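Local coordinates for SusD superfamily protein (PDB 3MYV), which probably binds polysaccharides at the outer membrane, as a member of the SusD family, at residues Leu432-Glu436 against Asp437-Phe441; Leu70-Gly73 against Ser74-Gly77; Glu169-Glu172 against Glu173-Thr176. One frame throughout, in Å; residues are numbered along the deposited sequence.

Contact 1. Residues Leu432-Glu436 against Asp437-Phe441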
ATOM      1  N   LEU A 432      -9.315  11.104  -5.634  1.00 14.70           N
ATOM      2  CA  LEU A 432     -10.061  11.873  -4.629  1.00 13.86           C
ATOM      3  C   LEU A 432     -10.086  13.340  -4.988  1.00 14.39           C
ATOM      4  O   LEU A 432      -9.198  13.827  -5.720  1.00 14.86           O
ATOM      5  CB  LEU A 432      -9.422  11.731  -3.254  1.00 14.60           C
ATOM      6  CG  LEU A 432      -9.554  10.375  -2.575  1.00 13.67           C
ATOM      7  CD1 LEU A 432      -8.621  10.336  -1.391  1.00 11.06           C
ATOM      8  CD2 LEU A 432     -11.002  10.018  -2.155  1.00 11.33           C
ATOM      9  N   PRO A 433     -11.115  14.065  -4.506  1.00 15.57           N
ATOM     10  CA  PRO A 433     -11.077  15.505  -4.730  1.00 14.04           C
ATOM     11  C   PRO A 433     -10.111  16.223  -3.765  1.00 13.70           C
ATOM     12  O   PRO A 433      -9.837  15.746  -2.651  1.00 14.22           O
ATOM     13  CB  PRO A 433     -12.513  15.923  -4.466  1.00 15.82           C
ATOM     14  CG  PRO A 433     -12.941  14.980  -3.350  1.00 14.77           C
ATOM     15  CD  PRO A 433     -12.286  13.665  -3.706  1.00 15.96           C
ATOM     16  N   ILE A 434      -9.588  17.352  -4.226  1.00 14.14           N
ATOM     17  CA  ILE A 434      -8.843  18.276  -3.392  1.00 13.80           C
ATOM     18  C   ILE A 434      -9.824  18.826  -2.329  1.00 13.74           C
ATOM     19  O   ILE A 434     -10.929  19.266  -2.692  1.00 15.45           O
ATOM     20  CB  ILE A 434      -8.235  19.447  -4.241  1.00 14.49           C
ATOM     21  CG1 ILE A 434      -7.342  18.939  -5.397  1.00 16.16           C
ATOM     22  CG2 ILE A 434      -7.467  20.425  -3.326  1.00 12.17           C
ATOM     23  CD1 ILE A 434      -6.158  18.077  -4.997  1.00 15.54           C
ATOM     24  N   PRO A 435      -9.449  18.788  -1.040  1.00 13.33           N
ATOM     25  CA  PRO A 435     -10.340  19.310   0.008  1.00 14.96           C
ATOM     26  C   PRO A 435     -10.673  20.776  -0.206  1.00 16.29           C
ATOM     27  O   PRO A 435      -9.786  21.581  -0.523  1.00 14.55           O
ATOM     28  CB  PRO A 435      -9.530  19.139   1.300  1.00 12.16           C
ATOM     29  CG  PRO A 435      -8.540  18.063   0.972  1.00 14.28           C
ATOM     30  CD  PRO A 435      -8.234  18.178  -0.469  1.00 15.95           C
ATOM     31  N   GLU A 436     -11.934  21.112   0.007  1.00 14.38           N
ATOM     32  CA  GLU A 436     -12.455  22.449  -0.256  1.00 15.73           C
ATOM     33  C   GLU A 436     -11.626  23.532   0.467  1.00 15.87           C
ATOM     34  O   GLU A 436     -11.366  24.608  -0.092  1.00 14.50           O
ATOM     35  CB  GLU A 436     -13.917  22.519   0.176  1.00 18.21           C
ATOM     36  CG  GLU A 436     -14.594  23.863  -0.051  1.00 25.61           C
ATOM     37  CD  GLU A 436     -16.063  23.868   0.371  1.00 33.32           C
ATOM     38  OE1 GLU A 436     -16.349  23.847   1.592  1.00 37.75           O
ATOM     39  OE2 GLU A 436     -16.929  23.925  -0.522  1.00 39.96           O
ATOM     40  N   ASP A 437     -11.187  23.237   1.691  1.00 14.92           N
ATOM     41  CA  ASP A 437     -10.464  24.253   2.461  1.00 20.13           C
ATOM     42  C   ASP A 437      -9.116  24.669   1.897  1.00 20.15           C
ATOM     43  O   ASP A 437      -8.611  25.738   2.266  1.00 17.19           O
ATOM     44  CB  ASP A 437     -10.381  23.927   3.958  1.00 19.96           C
ATOM     45  CG  ASP A 437      -9.564  22.718   4.264  1.00 28.52           C
ATOM     46  OD1 ASP A 437      -9.103  22.009   3.336  1.00 24.11           O
ATOM     47  OD2 ASP A 437      -9.398  22.467   5.481  1.00 36.69           O
ATOM     48  N   GLN A 438      -8.543  23.870   0.978  1.00 17.70           N
ATOM     49  CA  GLN A 438      -7.369  24.336   0.237  1.00 16.35           C
ATOM     50  C   GLN A 438      -7.622  25.612  -0.573  1.00 14.85           C
ATOM     51  O   GLN A 438      -6.691  26.384  -0.780  1.00 15.54           O
ATOM     52  CB  GLN A 438      -6.823  23.231  -0.693  1.00 15.69           C
ATOM     53  CG  GLN A 438      -6.488  21.965   0.057  1.00 19.40           C
ATOM     54  CD  GLN A 438      -5.719  22.196   1.359  1.00 25.14           C
ATOM     55  OE1 GLN A 438      -6.272  22.063   2.482  1.00 30.18           O
ATOM     56  NE2 GLN A 438      -4.447  22.540   1.222  1.00 15.76           N
ATOM     57  N   PHE A 439      -8.851  25.864  -0.997  1.00 14.37           N
ATOM     58  CA  PHE A 439      -9.158  27.044  -1.825  1.00 15.76           C
ATOM     59  C   PHE A 439      -9.250  28.366  -1.051  1.00 15.43           C
ATOM     60  O   PHE A 439      -9.336  29.437  -1.658  1.00 14.63           O
ATOM     61  CB  PHE A 439     -10.396  26.775  -2.711  1.00 16.55           C
ATOM     62  CG  PHE A 439     -10.257  25.513  -3.511  1.00 20.99           C
ATOM     63  CD1 PHE A 439      -9.305  25.421  -4.514  1.00 18.24           C
ATOM     64  CD2 PHE A 439     -11.016  24.396  -3.218  1.00 27.11           C
ATOM     65  CE1 PHE A 439      -9.142  24.246  -5.238  1.00 19.90           C
ATOM     66  CE2 PHE A 439     -10.861  23.215  -3.947  1.00 24.40           C
ATOM     67  CZ  PHE A 439      -9.913  23.133  -4.936  1.00 18.86           C
ATOM     68  N   ILE A 440      -9.192  28.289   0.287  1.00 15.44           N
ATOM     69  CA  ILE A 440      -9.176  29.480   1.144  1.00 16.43           C
ATOM     70  C   ILE A 440      -7.922  30.302   0.814  1.00 15.86           C
ATOM     71  O   ILE A 440      -8.018  31.480   0.439  1.00 17.64           O
ATOM     72  CB  ILE A 440      -9.235  29.079   2.647  1.00 13.98           C
ATOM     73  CG1 ILE A 440     -10.599  28.447   2.985  1.00 15.17           C
ATOM     74  CG2 ILE A 440      -8.942  30.308   3.573  1.00 12.58           C
ATOM     75  CD1 ILE A 440     -10.721  27.924   4.424  1.00 14.75           C
ATOM     76  N   PHE A 441      -6.748  29.668   0.874  1.00 16.38           N
ATOM     77  CA  PHE A 441      -5.483  30.369   0.619  1.00 16.06           C
ATOM     78  C   PHE A 441      -5.029  30.278  -0.838  1.00 16.89           C
ATOM     79  O   PHE A 441      -4.225  31.091  -1.274  1.00 17.46           O
ATOM     80  CB  PHE A 441      -4.343  29.836   1.538  1.00 16.03           C
ATOM     81  CG  PHE A 441      -4.513  30.196   2.981  1.00 23.78           C
ATOM     82  CD1 PHE A 441      -4.647  31.516   3.375  1.00 27.89           C
ATOM     83  CD2 PHE A 441      -4.548  29.215   3.951  1.00 36.36           C
ATOM     84  CE1 PHE A 441      -4.810  31.849   4.712  1.00 32.82           C
ATOM     85  CE2 PHE A 441      -4.719  29.547   5.291  1.00 40.07           C
ATOM     86  CZ  PHE A 441      -4.859  30.861   5.666  1.00 32.95           C
TER
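Phe439 folds back on Ile434, Pro435 and Glu436 through a tight reversal of the chain, and its side chain can be followed outward atom by atom. With CG anti to the carbonyl carbon (chi1 -53°), the ring is turned back alongside the preceding backbone, which it meets obliquely. CB lies 3.5 Å from Glu436 O, and CD2 comes nearer to the same oxygen, at 3.2 Å. Farther out, CE2 is 3.9 Å from Pro435 O, and at the end of the ring CZ meets Ile434 CG2 at 4.0 Å. That methyl also receives Gln438 CG at 3.8 Å, the Ile434 and Gln438 side chains crossing at about a right angle. The same residues form a type I beta turn from Pro435 to Gln438, closed by Gln438 N on Pro435 O (3.0 Å). Phe439 N repeats the step on Glu436 O (3.0 Å, N-H...O 159°), leading into the short helix 438-441. With the phenyl ring of Phe439 cut back to an alanine here, Ile434 CG2 would probably lose its packing on that side and the Glu436 carbonyl would be less covered. Chemically, the two carbonyls serve backbone donors while hydrocarbon covers them, so turn closure and apolar packing probably support each other.

Contact 2. Residues Leu70-Gly73 against Ser74-Gly77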
ATOM      1  N   LEU A  70     -14.187  14.457   2.099  1.00 15.81           N
ATOM      2  CA  LEU A  70     -13.494  13.468   1.249  1.00 13.99           C
ATOM      3  C   LEU A  70     -14.006  12.050   1.509  1.00 14.67           C
ATOM      4  O   LEU A  70     -14.042  11.264   0.586  1.00 14.30           O
ATOM      5  CB  LEU A  70     -11.981  13.535   1.352  1.00 14.87           C
ATOM      6  CG  LEU A  70     -11.260  14.433   0.338  1.00 17.20           C
ATOM      7  CD1 LEU A  70     -11.752  15.905   0.355  1.00 16.88           C
ATOM      8  CD2 LEU A  70      -9.755  14.349   0.533  1.00 16.59           C
ATOM      9  N   ASN A  71     -14.422  11.734   2.736  1.00 13.04           N
ATOM     10  CA  ASN A  71     -14.901  10.391   3.070  1.00 12.78           C
ATOM     11  C   ASN A  71     -13.833   9.366   2.701  1.00 13.79           C
ATOM     12  O   ASN A  71     -14.122   8.319   2.101  1.00 15.44           O
ATOM     13  CB  ASN A  71     -16.233  10.057   2.381  1.00 15.10           C
ATOM     14  CG  ASN A  71     -17.349  11.062   2.696  1.00 14.99           C
ATOM     15  OD1 ASN A  71     -17.356  11.673   3.748  1.00 16.91           O
ATOM     16  ND2 ASN A  71     -18.313  11.194   1.788  1.00 16.78           N
ATOM     17  N   ALA A  72     -12.599   9.666   3.100  1.00 14.56           N
ATOM     18  CA  ALA A  72     -11.458   8.807   2.815  1.00 15.12           C
ATOM     19  C   ALA A  72     -10.446   8.886   3.950  1.00 14.47           C
ATOM     20  O   ALA A  72      -9.257   9.090   3.729  1.00 15.39           O
ATOM     21  CB  ALA A  72     -10.808   9.176   1.444  1.00 15.56           C
ATOM     22  N   GLY A  73     -10.930   8.717   5.175  1.00 13.99           N
ATOM     23  CA  GLY A  73     -10.061   8.764   6.334  1.00 14.50           C
ATOM     24  C   GLY A  73      -9.350  10.110   6.437  1.00 13.55           C
ATOM     25  O   GLY A  73      -9.998  11.146   6.410  1.00 14.31           O
ATOM     26  N   SER A  74      -8.023  10.073   6.544  1.00 12.59           N
ATOM     27  CA  SER A  74      -7.158  11.278   6.535  1.00 13.10           C
ATOM     28  C   SER A  74      -6.100  11.235   5.424  1.00 12.95           C
ATOM     29  O   SER A  74      -4.940  11.685   5.596  1.00 13.31           O
ATOM     30  CB  SER A  74      -6.464  11.388   7.886  1.00 13.06           C
ATOM     31  OG  SER A  74      -7.441  11.572   8.892  1.00 18.27           O
ATOM     32  N   LEU A  75      -6.499  10.702   4.281  1.00 14.41           N
ATOM     33  CA  LEU A  75      -5.541  10.386   3.209  1.00 12.52           C
ATOM     34  C   LEU A  75      -4.960  11.647   2.565  1.00 12.55           C
ATOM     35  O   LEU A  75      -3.955  11.568   1.872  1.00 13.30           O
ATOM     36  CB  LEU A  75      -6.172   9.450   2.168  1.00 14.38           C
ATOM     37  CG  LEU A  75      -6.400   7.994   2.631  1.00 14.08           C
ATOM     38  CD1 LEU A  75      -6.998   7.066   1.486  1.00 12.15           C
ATOM     39  CD2 LEU A  75      -5.105   7.425   3.193  1.00 15.16           C
ATOM     40  N   TRP A  76      -5.548  12.813   2.838  1.00 14.09           N
ATOM     41  CA  TRP A  76      -4.871  14.078   2.498  1.00 15.82           C
ATOM     42  C   TRP A  76      -4.092  14.590   3.687  1.00 14.81           C
ATOM     43  O   TRP A  76      -2.877  14.772   3.611  1.00 14.65           O
ATOM     44  CB  TRP A  76      -5.875  15.162   2.085  1.00 16.37           C
ATOM     45  CG  TRP A  76      -5.295  16.550   1.845  1.00 13.57           C
ATOM     46  CD1 TRP A  76      -5.088  17.525   2.786  1.00 16.29           C
ATOM     47  CD2 TRP A  76      -4.947  17.145   0.582  1.00 20.44           C
ATOM     48  NE1 TRP A  76      -4.595  18.660   2.196  1.00 17.03           N
ATOM     49  CE2 TRP A  76      -4.517  18.469   0.845  1.00 13.85           C
ATOM     50  CE3 TRP A  76      -4.926  16.681  -0.730  1.00 16.95           C
ATOM     51  CZ2 TRP A  76      -4.095  19.354  -0.174  1.00 13.67           C
ATOM     52  CZ3 TRP A  76      -4.517  17.562  -1.757  1.00 20.45           C
ATOM     53  CH2 TRP A  76      -4.095  18.875  -1.467  1.00 16.45           C
ATOM     54  N   GLY A  77      -4.809  14.891   4.768  1.00 14.83           N
ATOM     55  CA  GLY A  77      -4.200  15.552   5.917  1.00 16.50           C
ATOM     56  C   GLY A  77      -3.036  14.848   6.587  1.00 15.54           C
ATOM     57  O   GLY A  77      -2.043  15.485   6.979  1.00 15.61           O
TER
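Leu75 closes a beta turn on Ala72, in the loop of this SusD-family protein that runs from helix 56-61 to the start of helix 77-94. The evidence is a backbone hydrogen bond from Leu75 N to Ala72 O, 3.2 Å long with an N-H...O angle of 153°, spanning the two corner residues Gly73 and Ser74. The tight part of the contact gathers round that same oxygen. Leu75 holds CG beside its own backbone N (chi1 -72°), which brings CG to 3.3 Å from Ala72 O and CB to 3.5 Å. The Ala72 carbonyl is therefore taken by an N-H and covered by leucine carbons at once. Both residues are buried: Leu75 packs on Tyr32 and on Ala36, Met37 and Tyr40 of helix 36-43, while Ala72 rests on Leu432.

The corner is the open side. Gly73 is exposed and Ser74 partly so; Gly73 has no side chain, and within the turn that of Ser74 touches just the adjoining Gly73 backbone. Gly73 has a positive phi of 59°, and a CB placed on it would come only 2.7 Å from Ser74 N, a clash that glycine avoids. Leu70 and Trp76 meet more loosely, with a single apolar approach of 4.3 Å from Leu70 CD2 to Trp76 CB. Beyond CB the indole has its neighbours elsewhere, meeting the rings of Phe80 and, edge-to-face, Phe128, and touching Ile434 and Pro435. Upstream of the turn, backbone oxygens tie the loop down, Leu70 O to His65 ND1 and Asn71 O to Thr59 OG1. Between the two buried side chains, the nearest approach is from Ala72 CB to Leu75 CD1, at 4.4 Å.

Contact 3. Residues Glu169-Glu172 against Glu173-Thr176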
ATOM      1  N   GLU A 169      14.195   9.869  -6.979  1.00 16.29           N
ATOM      2  CA  GLU A 169      15.505  10.437  -6.622  1.00 17.09           C
ATOM      3  C   GLU A 169      15.718  10.386  -5.118  1.00 15.95           C
ATOM      4  O   GLU A 169      16.811  10.083  -4.643  1.00 15.75           O
ATOM      5  CB  GLU A 169      15.626  11.889  -7.075  1.00 20.40           C
ATOM      6  CG  GLU A 169      16.184  12.082  -8.452  1.00 32.90           C
ATOM      7  CD  GLU A 169      16.313  13.566  -8.843  1.00 44.90           C
ATOM      8  OE1 GLU A 169      16.580  14.424  -7.954  1.00 37.42           O
ATOM      9  OE2 GLU A 169      16.129  13.859 -10.048  1.00 47.68           O
ATOM     10  N   THR A 170      14.672  10.730  -4.385  1.00 16.27           N
ATOM     11  CA  THR A 170      14.705  10.697  -2.932  1.00 17.33           C
ATOM     12  C   THR A 170      14.966   9.292  -2.395  1.00 16.50           C
ATOM     13  O   THR A 170      15.827   9.084  -1.536  1.00 16.33           O
ATOM     14  CB  THR A 170      13.393  11.240  -2.375  1.00 18.64           C
ATOM     15  OG1 THR A 170      13.274  12.598  -2.769  1.00 15.35           O
ATOM     16  CG2 THR A 170      13.375  11.145  -0.863  1.00 16.58           C
ATOM     17  N   LEU A 171      14.229   8.320  -2.914  1.00 15.89           N
ATOM     18  CA  LEU A 171      14.356   6.960  -2.439  1.00 16.08           C
ATOM     19  C   LEU A 171      15.676   6.319  -2.908  1.00 16.14           C
ATOM     20  O   LEU A 171      16.302   5.618  -2.132  1.00 16.61           O
ATOM     21  CB  LEU A 171      13.106   6.176  -2.858  1.00 18.12           C
ATOM     22  CG  LEU A 171      12.605   4.972  -2.090  1.00 26.23           C
ATOM     23  CD1 LEU A 171      12.689   5.095  -0.584  1.00 12.35           C
ATOM     24  CD2 LEU A 171      11.183   4.719  -2.612  1.00 23.29           C
ATOM     25  N   GLU A 172      16.146   6.615  -4.128  1.00 16.56           N
ATOM     26  CA  GLU A 172      17.445   6.117  -4.580  1.00 16.75           C
ATOM     27  C   GLU A 172      18.552   6.610  -3.626  1.00 18.41           C
ATOM     28  O   GLU A 172      19.403   5.829  -3.200  1.00 17.72           O
ATOM     29  CB  GLU A 172      17.735   6.528  -6.043  1.00 17.97           C
ATOM     30  CG  GLU A 172      16.817   5.841  -7.041  1.00 16.90           C
ATOM     31  CD  GLU A 172      16.946   6.397  -8.461  1.00 19.44           C
ATOM     32  OE1 GLU A 172      17.404   7.544  -8.626  1.00 19.76           O
ATOM     33  OE2 GLU A 172      16.568   5.688  -9.415  1.00 21.35           O
ATOM     34  N   GLU A 173      18.497   7.882  -3.236  1.00 20.38           N
ATOM     35  CA  GLU A 173      19.459   8.398  -2.270  1.00 19.95           C
ATOM     36  C   GLU A 173      19.279   7.785  -0.867  1.00 18.69           C
ATOM     37  O   GLU A 173      20.271   7.403  -0.224  1.00 19.02           O
ATOM     38  CB  GLU A 173      19.446   9.924  -2.233  1.00 19.77           C
ATOM     39  CG  GLU A 173      20.491  10.473  -1.308  1.00 22.06           C
ATOM     40  CD  GLU A 173      20.526  11.982  -1.222  1.00 29.56           C
ATOM     41  OE1 GLU A 173      19.816  12.664  -2.007  1.00 26.49           O
ATOM     42  OE2 GLU A 173      21.275  12.468  -0.349  1.00 30.55           O
ATOM     43  N   ALA A 174      18.038   7.682  -0.405  1.00 15.80           N
ATOM     44  CA  ALA A 174      17.724   7.094   0.907  1.00 17.41           C
ATOM     45  C   ALA A 174      18.364   5.715   1.078  1.00 17.35           C
ATOM     46  O   ALA A 174      18.991   5.415   2.114  1.00 17.35           O
ATOM     47  CB  ALA A 174      16.199   6.999   1.113  1.00 18.39           C
ATOM     48  N   VAL A 175      18.194   4.878   0.059  1.00 18.91           N
ATOM     49  CA  VAL A 175      18.727   3.524   0.066  1.00 18.93           C
ATOM     50  C   VAL A 175      20.230   3.560   0.325  1.00 19.56           C
ATOM     51  O   VAL A 175      20.742   2.739   1.083  1.00 21.33           O
ATOM     52  CB  VAL A 175      18.394   2.764  -1.249  1.00 18.72           C
ATOM     53  CG1 VAL A 175      19.274   1.462  -1.373  1.00 17.80           C
ATOM     54  CG2 VAL A 175      16.887   2.404  -1.304  1.00 15.03           C
ATOM     55  N   THR A 176      20.950   4.516  -0.277  1.00 19.72           N
ATOM     56  CA  THR A 176      22.398   4.527  -0.110  1.00 18.93           C
ATOM     57  C   THR A 176      22.781   4.886   1.325  1.00 19.19           C
ATOM     58  O   THR A 176      23.858   4.529   1.760  1.00 21.66           O
ATOM     59  CB  THR A 176      23.127   5.494  -1.095  1.00 21.39           C
ATOM     60  OG1 THR A 176      22.816   6.851  -0.767  1.00 19.02           O
ATOM     61  CG2 THR A 176      22.743   5.187  -2.572  1.00 21.83           C
TER
HETATM   62  O   HOH W   1      17.772  12.847  -3.404  1.00 32.47           O
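Glu173 joins Glu169 one helical turn back in two ways, through its backbone N-H and through a water at its carboxylate. The stretch lies within helix 160-177, and three successive bonds of the alpha-helical i to i+4 pattern cross it: Glu173 N to Glu169 O at 3.1 Å, Ala174 N to Thr170 O at 2.9 Å and Val175 N to Leu171 O at 3.0 Å. Their N-H...O angles, from 160° to 167°, show that all three are nearly straight. Glu169 O has a further, weak donor: water 1 lies 3.2 Å from it and also donates to Glu173 OE1 at 2.5 Å. The glutamate reaches that water because CG stands anti to the backbone N (chi1 -176°) and the chain beyond is extended.

Nearer the helix end the pattern changes. Thr176 OG1 donates to Glu173 O at 2.7 Å, in the carbonyl plane and on a lone pair, while Thr176 N makes only a weak bond to the same oxygen. Two other polar side chains find partners beyond this stretch: Thr170 OG1 bonds to Phe166 O, four residues earlier, and Glu172 OE2 to Tyr200 OH of helix 189-202. The apolar side is buried: Leu171 CD1 meets Ala174 CB at 4.3 Å, with Ala115 and Leu195 against the leucine and Met114 against the alanine. Glu169 OE1 and Glu173 OE1 are 7.0 Å apart, so any repulsion is probably mild. Chemically, then, the water on Glu169 O and Glu173 OE1 and the Thr176 hydroxyl on Glu173 O probably supplement the backbone bonds, whereas the inner side is packed with hydrocarbon.

From the N terminus, contact 2 comes first, closing a short turn just before helix 77-94. Contact 3 follows within helix 160-177 and closes no loop; contact 1, near the C terminus, closes a turn leading into helix 438-441. Each is local and ends before the next opens, so none nests or crosses. Folding nevertheless brings contacts 1 and 2 together: Pro435 CD lies 3.6 Å from Trp76 CD2, and Ile434 CD1 3.7 Å from Trp76 CZ3, joining the C-terminal loop to the entrance of helix 77-94. Contact 3 stands apart, its centre about 31 Å from that of contact 1. Helix 103-128 borders all three, Leu432 being bonded to Cys127 through the backbone.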